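Transcriptional regulator, marR family, putative (Sulfolobus solfataricus, PDB 3F3X) probably acts as a DNA-binding transcription factor of the MarR family, a dimer whose subunits carry winged helix-turn-helix domains. Local coordinates at residues 35-40 against 109-114; 43-48 against 54-59; 69-74 against 78-83. All blocks are in the same frame, centred on the assembly; numbering follows the deposited sequence.

Following the chain from the N terminus, contact 1 opens first, at 35-40 on helix 37-48, and closes last, when helix 98-118 brings 109-114 back to it across 68 intervening residues. Both other contacts nest inside that loop. Contact 2 joins the later part of helix 37-48, residues 43-48, to helix 53-60 and closes before contact 3 opens; contact 3 then folds helix 64-76 onto strand 80-85. Contacts 2 and 3 are therefore in series, and none of the three cross. L43 CD2 packs on V80 CG1 at 3.8 Å between contacts 2 and 3, while D39 and L38 pack on A70 between contacts 1 and 3, tying helix 37-48 to helix 64-76 and strand 80-85.

Contact 1: 35-40 against 109-114; sequences LSYLDF and EVLRNL
The rings of F40 and Y37 receive the same methyl group, L111 CD1, in two different ways. Over one face of the F40 ring the methyl stands 3.6 Å from the ring centroid and 18° off the normal, a CH-pi contact; it is shifted toward the rim, where F40 CD2 and L111 CD1 are 3.5 Å apart. At the Y37 ring the same carbon arrives at the edge, close to the ring plane, with Y37 CD1 to L111 CD1 at 3.8 Å. Backbone carbonyl Y37 O lies at the edge of the F40 ring, in its plane.

L111 CD1 is the sole atom of 109-114 within 4.2 Å of either aromatic side chain. Its position follows from an extended leucine: CG lies anti to the carbonyl carbon (chi1 -67°) and chi2 is -177°, which carries one methyl outward to the rings. All three residues are buried, yet the summed interface is just 116 Å², as expected for a contact made through one branch.

The phenol end of Y37 is satisfied across the dimer, where its OH hydrogen-bonds N12 of the second subunit; L8 of that subunit packs on L111. On the other side of the turn, S36 and D39 form a capping box: D39 N donates to S36 OG at 3.1 Å and S36 N to D39 OD1 at 2.9 Å, the latter oxygen being approached from above the carboxylate plane. The arrangement joins the capped start of helix 37-48 to helix 98-118, a junction of DNA-binding domain and helical dimerisation region characteristic of the MarR fold.

Contact 2: 43-48 against 54-59; sequences LKATSE and VYLANR. With SO4 (sulfate ion), chain B.
E48 and R59 approach from opposite directions and meet end-on, their carboxylate and guanidinium planes only 21° apart. R59 NH1 reaches E48 OE1 at 2.8 Å and R59 NH2 reaches E48 OE2 at 3.0 Å, both on the syn side and both at 176°, a nearly straight two-bond salt bridge. R59 gets there with CG anti to the backbone N and the chain extended to NE. A45 CB lies over one face of the guanidinium, 3.7 Å from R59 NH1, and also meets L56 CD2.

Helices 37-48 and 53-60 belong to the winged helix-turn-helix domain of the MarR family; between these segments their axes make an angle of 129°. At another edge of the guanidinium sits a sulfate, probably from the crystallisation liquor: R59 NE donates to SO4 O3 and R59 NH2 to SO4 O2, each at 2.9 Å, while K44 NZ, on a fully extended chain, reaches SO4 O4 at 2.8 Å. K16 of the second subunit and Y60 also bind this anion. A leucine in place of R59 would probably leave E48 with R51 but without its two-bond mate, and strip the sulfate of two donors. R59 NH1 additionally donates to Y55 OH at 3.0 Å.

Contact 3: 69-74 against 78-83; sequences AAVDKL and GLVRRI
Charge pairing joins D72 and R82: R82 NH1 and R82 NH2 both converge on D72 OD1, each at 2.9 Å. The oxygen lies near the guanidinium plane, but the carboxylate is turned 47° from it, and both N-H bonds are clearly bent because they share one oxygen. NH2 takes the anti lone pair of D72 OD1, while NH1 meets that oxygen nearly along its C-O bond. R82 NE has a second acidic partner in E75, so the arginine spans two carboxylates of helix 64-76.

A methyl-to-face contact adds to this pairing: V71 CG1, anti to the backbone nitrogen (chi1 174°), sits over one face of the R82 guanidinium, offset toward its rim and 3.7 Å from R82 NE.

Among apolar contacts, L74 CB packs on V80 CG2 at 3.7 Å, and the side chains of L74 and L79 cross at about a right angle, with L74 CD2 to L79 CD1 at 3.9 Å.

The backbone supplies one bond across the contact, L79 N to L74 O at 2.9 Å. Just before it, G78 (phi 73°) ends the helix in a Schellman motif. Helix 64-76 thereby passes through the short turn at G78 and L79 into strand 80-85, which pairs antiparallel with 92-96, the helix-to-wing passage of a winged helix-turn-helix domain.

Contact 1: 35-40 against 109-114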
ATOM      1  N   LEU A  35      16.811   8.564  -3.252  1.00 28.54           N
ATOM      2  CA  LEU A  35      16.190   8.171  -1.992  1.00 27.88           C
ATOM      3  C   LEU A  35      14.905   7.431  -2.302  1.00 26.90           C
ATOM      4  O   LEU A  35      14.369   7.537  -3.405  1.00 25.96           O
ATOM      5  CB  LEU A  35      15.842   9.395  -1.135  1.00 29.09           C
ATOM      6  CG  LEU A  35      16.965  10.257  -0.561  1.00 32.24           C
ATOM      7  CD1 LEU A  35      16.347  11.410   0.234  1.00 31.63           C
ATOM      8  CD2 LEU A  35      17.872   9.407   0.329  1.00 31.11           C
ATOM      9  N   SER A  36      14.413   6.683  -1.321  1.00 27.20           N
ATOM     10  CA  SER A  36      13.165   5.953  -1.470  1.00 25.25           C
ATOM     11  C   SER A  36      12.155   6.602  -0.532  1.00 25.15           C
ATOM     12  O   SER A  36      12.504   7.478   0.262  1.00 23.37           O
ATOM     13  CB  SER A  36      13.346   4.488  -1.084  1.00 26.45           C
ATOM     14  OG  SER A  36      13.547   4.352   0.314  1.00 25.94           O
ATOM     15  N   TYR A  37      10.906   6.172  -0.620  1.00 23.32           N
ATOM     16  CA  TYR A  37       9.867   6.711   0.241  1.00 25.09           C
ATOM     17  C   TYR A  37      10.135   6.302   1.686  1.00 24.65           C
ATOM     18  O   TYR A  37       9.896   7.075   2.613  1.00 23.10           O
ATOM     19  CB  TYR A  37       8.504   6.192  -0.197  1.00 27.65           C
ATOM     20  CG  TYR A  37       7.344   6.752   0.593  1.00 30.44           C
ATOM     21  CD1 TYR A  37       7.229   8.121   0.831  1.00 31.48           C
ATOM     22  CD2 TYR A  37       6.324   5.918   1.041  1.00 34.30           C
ATOM     23  CE1 TYR A  37       6.118   8.648   1.491  1.00 33.97           C
ATOM     24  CE2 TYR A  37       5.210   6.432   1.698  1.00 37.58           C
ATOM     25  CZ  TYR A  37       5.111   7.796   1.914  1.00 36.87           C
ATOM     26  OH  TYR A  37       3.979   8.295   2.519  1.00 40.46           O
ATOM     27  N   LEU A  38      10.626   5.081   1.874  1.00 24.91           N
ATOM     28  CA  LEU A  38      10.928   4.595   3.217  1.00 23.71           C
ATOM     29  C   LEU A  38      12.067   5.424   3.800  1.00 23.42           C
ATOM     30  O   LEU A  38      12.099   5.682   5.004  1.00 23.25           O
ATOM     31  CB  LEU A  38      11.330   3.117   3.188  1.00 24.25           C
ATOM     32  CG  LEU A  38      11.630   2.505   4.562  1.00 24.37           C
ATOM     33  CD1 LEU A  38      10.407   2.635   5.454  1.00 24.86           C
ATOM     34  CD2 LEU A  38      12.019   1.038   4.407  1.00 26.40           C
ATOM     35  N   ASP A  39      13.005   5.824   2.942  1.00 22.32           N
ATOM     36  CA  ASP A  39      14.136   6.647   3.367  1.00 21.91           C
ATOM     37  C   ASP A  39      13.577   7.944   3.944  1.00 20.68           C
ATOM     38  O   ASP A  39      14.017   8.413   4.997  1.00 20.06           O
ATOM     39  CB  ASP A  39      15.039   6.997   2.182  1.00 22.11           C
ATOM     40  CG  ASP A  39      15.884   5.829   1.707  1.00 26.01           C
ATOM     41  OD1 ASP A  39      16.404   5.927   0.574  1.00 26.85           O
ATOM     42  OD2 ASP A  39      16.048   4.836   2.453  1.00 26.94           O
ATOM     43  N   PHE A  40      12.617   8.526   3.232  1.00 18.80           N
ATOM     44  CA  PHE A  40      11.988   9.760   3.678  1.00 19.37           C
ATOM     45  C   PHE A  40      11.335   9.569   5.048  1.00 20.30           C
ATOM     46  O   PHE A  40      11.478  10.410   5.935  1.00 19.18           O
ATOM     47  CB  PHE A  40      10.924  10.210   2.676  1.00 20.23           C
ATOM     48  CG  PHE A  40       9.910  11.152   3.258  1.00 22.36           C
ATOM     49  CD1 PHE A  40      10.240  12.479   3.534  1.00 20.52           C
ATOM     50  CD2 PHE A  40       8.631  10.701   3.566  1.00 22.74           C
ATOM     51  CE1 PHE A  40       9.300  13.341   4.108  1.00 24.32           C
ATOM     52  CE2 PHE A  40       7.690  11.550   4.136  1.00 23.59           C
ATOM     53  CZ  PHE A  40       8.021  12.872   4.411  1.00 22.05           C
ATOM     54  N   GLU A 109       9.790  18.677   0.569  1.00 24.63           N
ATOM     55  CA  GLU A 109       9.328  19.606  -0.457  1.00 27.47           C
ATOM     56  C   GLU A 109       8.903  18.855  -1.719  1.00 25.47           C
ATOM     57  O   GLU A 109       7.858  19.146  -2.300  1.00 26.38           O
ATOM     58  CB  GLU A 109      10.436  20.595  -0.819  1.00 30.80           C
ATOM     59  CG  GLU A 109       9.941  21.779  -1.626  1.00 40.09           C
ATOM     60  CD  GLU A 109       9.545  22.949  -0.749  1.00 45.68           C
ATOM     61  OE1 GLU A 109       8.968  22.722   0.339  1.00 48.70           O
ATOM     62  OE2 GLU A 109       9.807  24.101  -1.153  1.00 49.49           O
ATOM     63  N   VAL A 110       9.731  17.904  -2.146  1.00 24.84           N
ATOM     64  CA  VAL A 110       9.448  17.108  -3.336  1.00 22.52           C
ATOM     65  C   VAL A 110       8.131  16.338  -3.198  1.00 23.79           C
ATOM     66  O   VAL A 110       7.275  16.401  -4.079  1.00 21.67           O
ATOM     67  CB  VAL A 110      10.591  16.093  -3.625  1.00 23.29           C
ATOM     68  CG1 VAL A 110      10.147  15.081  -4.672  1.00 23.52           C
ATOM     69  CG2 VAL A 110      11.832  16.827  -4.106  1.00 25.72           C
ATOM     70  N   LEU A 111       7.972  15.615  -2.092  1.00 22.66           N
ATOM     71  CA  LEU A 111       6.759  14.831  -1.874  1.00 24.14           C
ATOM     72  C   LEU A 111       5.508  15.674  -1.658  1.00 25.45           C
ATOM     73  O   LEU A 111       4.436  15.344  -2.174  1.00 25.09           O
ATOM     74  CB  LEU A 111       6.945  13.885  -0.684  1.00 24.07           C
ATOM     75  CG  LEU A 111       7.960  12.764  -0.907  1.00 26.41           C
ATOM     76  CD1 LEU A 111       7.996  11.845   0.316  1.00 24.21           C
ATOM     77  CD2 LEU A 111       7.577  11.975  -2.160  1.00 26.22           C
ATOM     78  N   ARG A 112       5.647  16.757  -0.895  1.00 25.66           N
ATOM     79  CA  ARG A 112       4.529  17.651  -0.598  1.00 26.19           C
ATOM     80  C   ARG A 112       3.962  18.285  -1.872  1.00 26.38           C
ATOM     81  O   ARG A 112       2.742  18.340  -2.064  1.00 24.36           O
ATOM     82  CB  ARG A 112       4.990  18.753   0.354  1.00 29.09           C
ATOM     83  CG  ARG A 112       3.874  19.555   1.005  1.00 34.82           C
ATOM     84  CD  ARG A 112       4.452  20.807   1.645  1.00 40.02           C
ATOM     85  NE  ARG A 112       5.029  21.679   0.623  1.00 44.04           N
ATOM     86  CZ  ARG A 112       5.990  22.569   0.841  1.00 45.38           C
ATOM     87  NH1 ARG A 112       6.501  22.721   2.056  1.00 45.69           N
ATOM     88  NH2 ARG A 112       6.446  23.303  -0.166  1.00 45.08           N
ATOM     89  N   ASN A 113       4.848  18.780  -2.732  1.00 24.55           N
ATOM     90  CA  ASN A 113       4.420  19.406  -3.982  1.00 27.33           C
ATOM     91  C   ASN A 113       3.797  18.374  -4.915  1.00 27.62           C
ATOM     92  O   ASN A 113       2.787  18.646  -5.567  1.00 27.72           O
ATOM     93  CB  ASN A 113       5.603  20.088  -4.685  1.00 28.15           C
ATOM     94  CG  ASN A 113       6.109  21.305  -3.928  1.00 29.83           C
ATOM     95  OD1 ASN A 113       5.357  21.946  -3.201  1.00 33.39           O
ATOM     96  ND2 ASN A 113       7.384  21.636  -4.107  1.00 29.95           N
ATOM     97  N   LEU A 114       4.400  17.190  -4.968  1.00 27.90           N
ATOM     98  CA  LEU A 114       3.902  16.114  -5.813  1.00 28.79           C
ATOM     99  C   LEU A 114       2.480  15.745  -5.403  1.00 29.08           C
ATOM    100  O   LEU A 114       1.589  15.660  -6.239  1.00 28.19           O
ATOM    101  CB  LEU A 114       4.797  14.877  -5.700  1.00 29.71           C
ATOM    102  CG  LEU A 114       4.377  13.680  -6.556  1.00 32.26           C
ATOM    103  CD1 LEU A 114       4.331  14.088  -8.022  1.00 35.57           C
ATOM    104  CD2 LEU A 114       5.353  12.535  -6.354  1.00 34.46           C
TER

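Contact 2: 43-48 against 54-59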
ATOM      1  N   LEU A  43      13.910   9.389   7.843  1.00 15.90           N
ATOM      2  CA  LEU A  43      14.451  10.711   8.118  1.00 16.82           C
ATOM      3  C   LEU A  43      13.437  11.541   8.908  1.00 17.23           C
ATOM      4  O   LEU A  43      13.799  12.221   9.861  1.00 16.69           O
ATOM      5  CB  LEU A  43      14.820  11.430   6.815  1.00 16.99           C
ATOM      6  CG  LEU A  43      16.022  10.827   6.074  1.00 19.42           C
ATOM      7  CD1 LEU A  43      16.261  11.566   4.760  1.00 21.33           C
ATOM      8  CD2 LEU A  43      17.265  10.922   6.951  1.00 21.74           C
ATOM      9  N   LYS A  44      12.166  11.478   8.529  1.00 17.56           N
ATOM     10  CA  LYS A  44      11.160  12.256   9.247  1.00 19.01           C
ATOM     11  C   LYS A  44      11.060  11.848  10.720  1.00 19.87           C
ATOM     12  O   LYS A  44      11.093  12.698  11.612  1.00 18.99           O
ATOM     13  CB  LYS A  44       9.788  12.110   8.591  1.00 19.35           C
ATOM     14  CG  LYS A  44       8.691  12.900   9.315  1.00 19.21           C
ATOM     15  CD  LYS A  44       7.329  12.693   8.675  1.00 21.03           C
ATOM     16  CE  LYS A  44       6.247  13.464   9.424  1.00 20.89           C
ATOM     17  NZ  LYS A  44       4.888  13.145   8.890  1.00 23.91           N
ATOM     18  N   ALA A  45      10.943  10.548  10.974  1.00 19.77           N
ATOM     19  CA  ALA A  45      10.822  10.052  12.344  1.00 19.59           C
ATOM     20  C   ALA A  45      12.044  10.380  13.213  1.00 19.23           C
ATOM     21  O   ALA A  45      11.900  10.767  14.380  1.00 18.16           O
ATOM     22  CB  ALA A  45      10.584   8.548  12.329  1.00 15.76           C
ATOM     23  N   THR A  46      13.242  10.212  12.657  1.00 19.15           N
ATOM     24  CA  THR A  46      14.453  10.501  13.419  1.00 17.68           C
ATOM     25  C   THR A  46      14.696  12.003  13.570  1.00 17.75           C
ATOM     26  O   THR A  46      15.380  12.427  14.497  1.00 18.62           O
ATOM     27  CB  THR A  46      15.711   9.821  12.798  1.00 17.34           C
ATOM     28  OG1 THR A  46      15.884  10.241  11.439  1.00 18.98           O
ATOM     29  CG2 THR A  46      15.570   8.290  12.849  1.00 18.56           C
ATOM     30  N   SER A  47      14.132  12.811  12.673  1.00 19.83           N
ATOM     31  CA  SER A  47      14.301  14.258  12.782  1.00 20.72           C
ATOM     32  C   SER A  47      13.578  14.735  14.044  1.00 22.22           C
ATOM     33  O   SER A  47      13.912  15.780  14.608  1.00 19.76           O
ATOM     34  CB  SER A  47      13.727  14.976  11.555  1.00 21.19           C
ATOM     35  OG  SER A  47      12.308  14.992  11.576  1.00 21.87           O
ATOM     36  N   GLU A  48      12.583  13.959  14.474  1.00 21.34           N
ATOM     37  CA  GLU A  48      11.806  14.272  15.676  1.00 23.99           C
ATOM     38  C   GLU A  48      12.629  13.985  16.937  1.00 24.36           C
ATOM     39  O   GLU A  48      12.646  14.779  17.881  1.00 23.61           O
ATOM     40  CB  GLU A  48      10.513  13.444  15.683  1.00 23.88           C
ATOM     41  CG  GLU A  48       9.555  13.809  14.549  1.00 21.76           C
ATOM     42  CD  GLU A  48       8.537  12.721  14.253  1.00 25.94           C
ATOM     43  OE1 GLU A  48       8.499  11.707  14.983  1.00 23.73           O
ATOM     44  OE2 GLU A  48       7.776  12.883  13.275  1.00 28.29           O
ATOM     45  N   VAL A  54      13.398  -0.975  16.151  1.00 24.16           N
ATOM     46  CA  VAL A  54      12.090  -1.571  16.402  1.00 25.73           C
ATOM     47  C   VAL A  54      11.012  -0.497  16.272  1.00 23.88           C
ATOM     48  O   VAL A  54       9.950  -0.732  15.697  1.00 23.86           O
ATOM     49  CB  VAL A  54      12.008  -2.183  17.825  1.00 27.85           C
ATOM     50  CG1 VAL A  54      10.579  -2.615  18.124  1.00 28.75           C
ATOM     51  CG2 VAL A  54      12.951  -3.372  17.937  1.00 32.28           C
ATOM     52  N   TYR A  55      11.287   0.683  16.816  1.00 22.21           N
ATOM     53  CA  TYR A  55      10.330   1.780  16.737  1.00 21.61           C
ATOM     54  C   TYR A  55      10.010   2.103  15.282  1.00 21.15           C
ATOM     55  O   TYR A  55       8.851   2.303  14.928  1.00 19.58           O
ATOM     56  CB  TYR A  55      10.885   3.039  17.397  1.00 21.07           C
ATOM     57  CG  TYR A  55       9.985   4.244  17.224  1.00 20.53           C
ATOM     58  CD1 TYR A  55       9.022   4.557  18.178  1.00 21.97           C
ATOM     59  CD2 TYR A  55      10.084   5.057  16.093  1.00 21.55           C
ATOM     60  CE1 TYR A  55       8.178   5.652  18.018  1.00 21.01           C
ATOM     61  CE2 TYR A  55       9.246   6.157  15.921  1.00 18.15           C
ATOM     62  CZ  TYR A  55       8.295   6.446  16.890  1.00 19.96           C
ATOM     63  OH  TYR A  55       7.467   7.529  16.732  1.00 20.23           O
ATOM     64  N   LEU A  56      11.043   2.158  14.445  1.00 21.09           N
ATOM     65  CA  LEU A  56      10.855   2.485  13.036  1.00 21.40           C
ATOM     66  C   LEU A  56      10.035   1.444  12.279  1.00 22.38           C
ATOM     67  O   LEU A  56       9.113   1.790  11.544  1.00 22.67           O
ATOM     68  CB  LEU A  56      12.218   2.685  12.357  1.00 20.76           C
ATOM     69  CG  LEU A  56      12.997   3.893  12.892  1.00 21.60           C
ATOM     70  CD1 LEU A  56      14.439   3.835  12.401  1.00 22.88           C
ATOM     71  CD2 LEU A  56      12.312   5.193  12.451  1.00 23.12           C
ATOM     72  N   ALA A  57      10.370   0.171  12.455  1.00 23.51           N
ATOM     73  CA  ALA A  57       9.640  -0.899  11.782  1.00 24.23           C
ATOM     74  C   ALA A  57       8.176  -0.871  12.210  1.00 25.52           C
ATOM     75  O   ALA A  57       7.267  -1.068  11.400  1.00 26.24           O
ATOM     76  CB  ALA A  57      10.255  -2.244  12.131  1.00 26.50           C
ATOM     77  N   ASN A  58       7.967  -0.624  13.496  1.00 24.98           N
ATOM     78  CA  ASN A  58       6.641  -0.563  14.097  1.00 27.19           C
ATOM     79  C   ASN A  58       5.787   0.576  13.557  1.00 26.72           C
ATOM     80  O   ASN A  58       4.612   0.396  13.241  1.00 25.18           O
ATOM     81  CB  ASN A  58       6.789  -0.400  15.607  1.00 31.76           C
ATOM     82  CG  ASN A  58       6.045  -1.454  16.382  1.00 38.28           C
ATOM     83  OD1 ASN A  58       4.821  -1.398  16.517  1.00 41.45           O
ATOM     84  ND2 ASN A  58       6.780  -2.436  16.891  1.00 41.55           N
ATOM     85  N   ARG A  59       6.384   1.757  13.463  1.00 24.24           N
ATOM     86  CA  ARG A  59       5.669   2.929  12.991  1.00 23.78           C
ATOM     87  C   ARG A  59       5.339   2.864  11.510  1.00 23.03           C
ATOM     88  O   ARG A  59       4.267   3.295  11.094  1.00 25.00           O
ATOM     89  CB  ARG A  59       6.484   4.192  13.297  1.00 22.52           C
ATOM     90  CG  ARG A  59       5.874   5.504  12.800  1.00 22.17           C
ATOM     91  CD  ARG A  59       6.598   6.693  13.429  1.00 20.71           C
ATOM     92  NE  ARG A  59       6.358   7.951  12.725  1.00 19.24           N
ATOM     93  CZ  ARG A  59       6.812   9.132  13.132  1.00 22.57           C
ATOM     94  NH1 ARG A  59       7.523   9.222  14.255  1.00 19.46           N
ATOM     95  NH2 ARG A  59       6.593  10.218  12.398  1.00 21.01           N
TER
HETATM   96  S   SO4 B 201       4.598   9.564   9.632  1.00 27.53           S
HETATM   97  O1  SO4 B 201       4.139   9.082   8.314  1.00 29.51           O
HETATM   98  O2  SO4 B 201       6.030   9.886   9.566  1.00 28.59           O
HETATM   99  O3  SO4 B 201       4.379   8.512  10.646  1.00 24.43           O
HETATM  100  O4  SO4 B 201       3.840  10.776   9.986  1.00 28.54           O

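Contact 3: 69-74 against 78-83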
ATOM      1  N   ALA A  69      18.077  -2.517   6.058  1.00 30.35           N
ATOM      2  CA  ALA A  69      18.580  -2.319   4.705  1.00 31.08           C
ATOM      3  C   ALA A  69      18.561  -0.835   4.355  1.00 28.83           C
ATOM      4  O   ALA A  69      19.526  -0.315   3.798  1.00 29.75           O
ATOM      5  CB  ALA A  69      17.732  -3.103   3.705  1.00 31.48           C
ATOM      6  N   ALA A  70      17.464  -0.159   4.689  1.00 27.04           N
ATOM      7  CA  ALA A  70      17.325   1.269   4.409  1.00 26.17           C
ATOM      8  C   ALA A  70      18.354   2.082   5.191  1.00 25.98           C
ATOM      9  O   ALA A  70      19.019   2.951   4.631  1.00 26.97           O
ATOM     10  CB  ALA A  70      15.912   1.739   4.754  1.00 25.09           C
ATOM     11  N   VAL A  71      18.484   1.795   6.484  1.00 25.79           N
ATOM     12  CA  VAL A  71      19.437   2.504   7.335  1.00 25.50           C
ATOM     13  C   VAL A  71      20.874   2.284   6.867  1.00 26.94           C
ATOM     14  O   VAL A  71      21.704   3.192   6.947  1.00 24.80           O
ATOM     15  CB  VAL A  71      19.291   2.062   8.816  1.00 25.62           C
ATOM     16  CG1 VAL A  71      20.386   2.690   9.671  1.00 25.09           C
ATOM     17  CG2 VAL A  71      17.913   2.467   9.336  1.00 23.59           C
ATOM     18  N   ASP A  72      21.176   1.086   6.370  1.00 29.24           N
ATOM     19  CA  ASP A  72      22.526   0.820   5.887  1.00 31.58           C
ATOM     20  C   ASP A  72      22.907   1.848   4.824  1.00 31.90           C
ATOM     21  O   ASP A  72      24.006   2.399   4.848  1.00 32.61           O
ATOM     22  CB  ASP A  72      22.641  -0.581   5.274  1.00 34.22           C
ATOM     23  CG  ASP A  72      22.585  -1.690   6.310  1.00 36.65           C
ATOM     24  OD1 ASP A  72      22.995  -1.466   7.471  1.00 35.09           O
ATOM     25  OD2 ASP A  72      22.145  -2.801   5.945  1.00 38.88           O
ATOM     26  N   LYS A  73      21.996   2.107   3.889  1.00 33.05           N
ATOM     27  CA  LYS A  73      22.273   3.067   2.827  1.00 33.25           C
ATOM     28  C   LYS A  73      22.292   4.494   3.351  1.00 32.16           C
ATOM     29  O   LYS A  73      23.183   5.275   3.012  1.00 31.03           O
ATOM     30  CB  LYS A  73      21.248   2.929   1.702  1.00 36.98           C
ATOM     31  CG  LYS A  73      21.865   2.463   0.392  1.00 43.00           C
ATOM     32  CD  LYS A  73      20.828   1.907  -0.569  1.00 45.65           C
ATOM     33  CE  LYS A  73      21.503   1.300  -1.793  1.00 47.70           C
ATOM     34  NZ  LYS A  73      20.541   0.585  -2.678  1.00 49.69           N
ATOM     35  N   LEU A  74      21.317   4.829   4.189  1.00 28.36           N
ATOM     36  CA  LEU A  74      21.252   6.166   4.763  1.00 26.35           C
ATOM     37  C   LEU A  74      22.509   6.491   5.561  1.00 25.13           C
ATOM     38  O   LEU A  74      23.039   7.598   5.470  1.00 24.68           O
ATOM     39  CB  LEU A  74      20.021   6.296   5.664  1.00 23.88           C
ATOM     40  CG  LEU A  74      18.675   6.325   4.935  1.00 25.14           C
ATOM     41  CD1 LEU A  74      17.550   6.259   5.945  1.00 24.69           C
ATOM     42  CD2 LEU A  74      18.563   7.598   4.096  1.00 24.19           C
ATOM     43  N   GLY A  78      25.739   9.199   5.035  1.00 23.88           N
ATOM     44  CA  GLY A  78      25.943  10.199   6.068  1.00 23.25           C
ATOM     45  C   GLY A  78      24.692  10.977   6.456  1.00 21.08           C
ATOM     46  O   GLY A  78      24.783  12.089   6.987  1.00 21.71           O
ATOM     47  N   LEU A  79      23.522  10.403   6.197  1.00 20.39           N
ATOM     48  CA  LEU A  79      22.266  11.068   6.529  1.00 21.45           C
ATOM     49  C   LEU A  79      21.781  10.710   7.931  1.00 20.90           C
ATOM     50  O   LEU A  79      21.039  11.468   8.548  1.00 20.99           O
ATOM     51  CB  LEU A  79      21.204  10.723   5.490  1.00 21.87           C
ATOM     52  CG  LEU A  79      21.640  11.056   4.059  1.00 23.41           C
ATOM     53  CD1 LEU A  79      20.472  10.815   3.110  1.00 23.00           C
ATOM     54  CD2 LEU A  79      22.116  12.504   3.976  1.00 23.56           C
ATOM     55  N   VAL A  80      22.184   9.542   8.418  1.00 19.77           N
ATOM     56  CA  VAL A  80      21.846   9.114   9.771  1.00 20.00           C
ATOM     57  C   VAL A  80      23.041   8.324  10.278  1.00 20.81           C
ATOM     58  O   VAL A  80      24.004   8.089   9.541  1.00 20.28           O
ATOM     59  CB  VAL A  80      20.602   8.161   9.852  1.00 19.93           C
ATOM     60  CG1 VAL A  80      19.384   8.797   9.203  1.00 18.32           C
ATOM     61  CG2 VAL A  80      20.933   6.802   9.224  1.00 18.88           C
ATOM     62  N   ARG A  81      22.986   7.931  11.541  1.00 18.64           N
ATOM     63  CA  ARG A  81      24.036   7.113  12.117  1.00 20.84           C
ATOM     64  C   ARG A  81      23.361   6.230  13.137  1.00 22.26           C
ATOM     65  O   ARG A  81      22.305   6.581  13.672  1.00 21.72           O
ATOM     66  CB  ARG A  81      25.119   7.961  12.808  1.00 22.34           C
ATOM     67  CG  ARG A  81      24.707   8.623  14.124  1.00 21.88           C
ATOM     68  CD  ARG A  81      25.933   9.189  14.847  1.00 23.74           C
ATOM     69  NE  ARG A  81      26.648  10.163  14.025  1.00 22.52           N
ATOM     70  CZ  ARG A  81      26.245  11.414  13.828  1.00 23.41           C
ATOM     71  NH1 ARG A  81      25.138  11.858  14.407  1.00 23.05           N
ATOM     72  NH2 ARG A  81      26.929  12.208  13.018  1.00 24.32           N
ATOM     73  N   ARG A  82      23.952   5.067  13.384  1.00 21.00           N
ATOM     74  CA  ARG A  82      23.425   4.167  14.392  1.00 20.90           C
ATOM     75  C   ARG A  82      24.317   4.319  15.614  1.00 23.46           C
ATOM     76  O   ARG A  82      25.545   4.365  15.498  1.00 23.49           O
ATOM     77  CB  ARG A  82      23.457   2.718  13.897  1.00 22.94           C
ATOM     78  CG  ARG A  82      22.193   2.299  13.161  1.00 24.71           C
ATOM     79  CD  ARG A  82      22.363   0.970  12.442  1.00 23.54           C
ATOM     80  NE  ARG A  82      23.269   1.115  11.308  1.00 26.65           N
ATOM     81  CZ  ARG A  82      23.311   0.289  10.269  1.00 26.39           C
ATOM     82  NH1 ARG A  82      22.497  -0.760  10.213  1.00 29.19           N
ATOM     83  NH2 ARG A  82      24.147   0.531   9.275  1.00 28.05           N
ATOM     84  N   ILE A  83      23.696   4.442  16.780  1.00 22.71           N
ATOM     85  CA  ILE A  83      24.426   4.550  18.032  1.00 25.49           C
ATOM     86  C   ILE A  83      23.704   3.635  19.002  1.00 28.08           C
ATOM     87  O   ILE A  83      22.581   3.202  18.743  1.00 27.80           O
ATOM     88  CB  ILE A  83      24.426   5.993  18.599  1.00 26.58           C
ATOM     89  CG1 ILE A  83      22.998   6.534  18.656  1.00 27.21           C
ATOM     90  CG2 ILE A  83      25.347   6.882  17.761  1.00 27.55           C
ATOM     91  CD1 ILE A  83      22.887   7.906  19.282  1.00 30.06           C
TER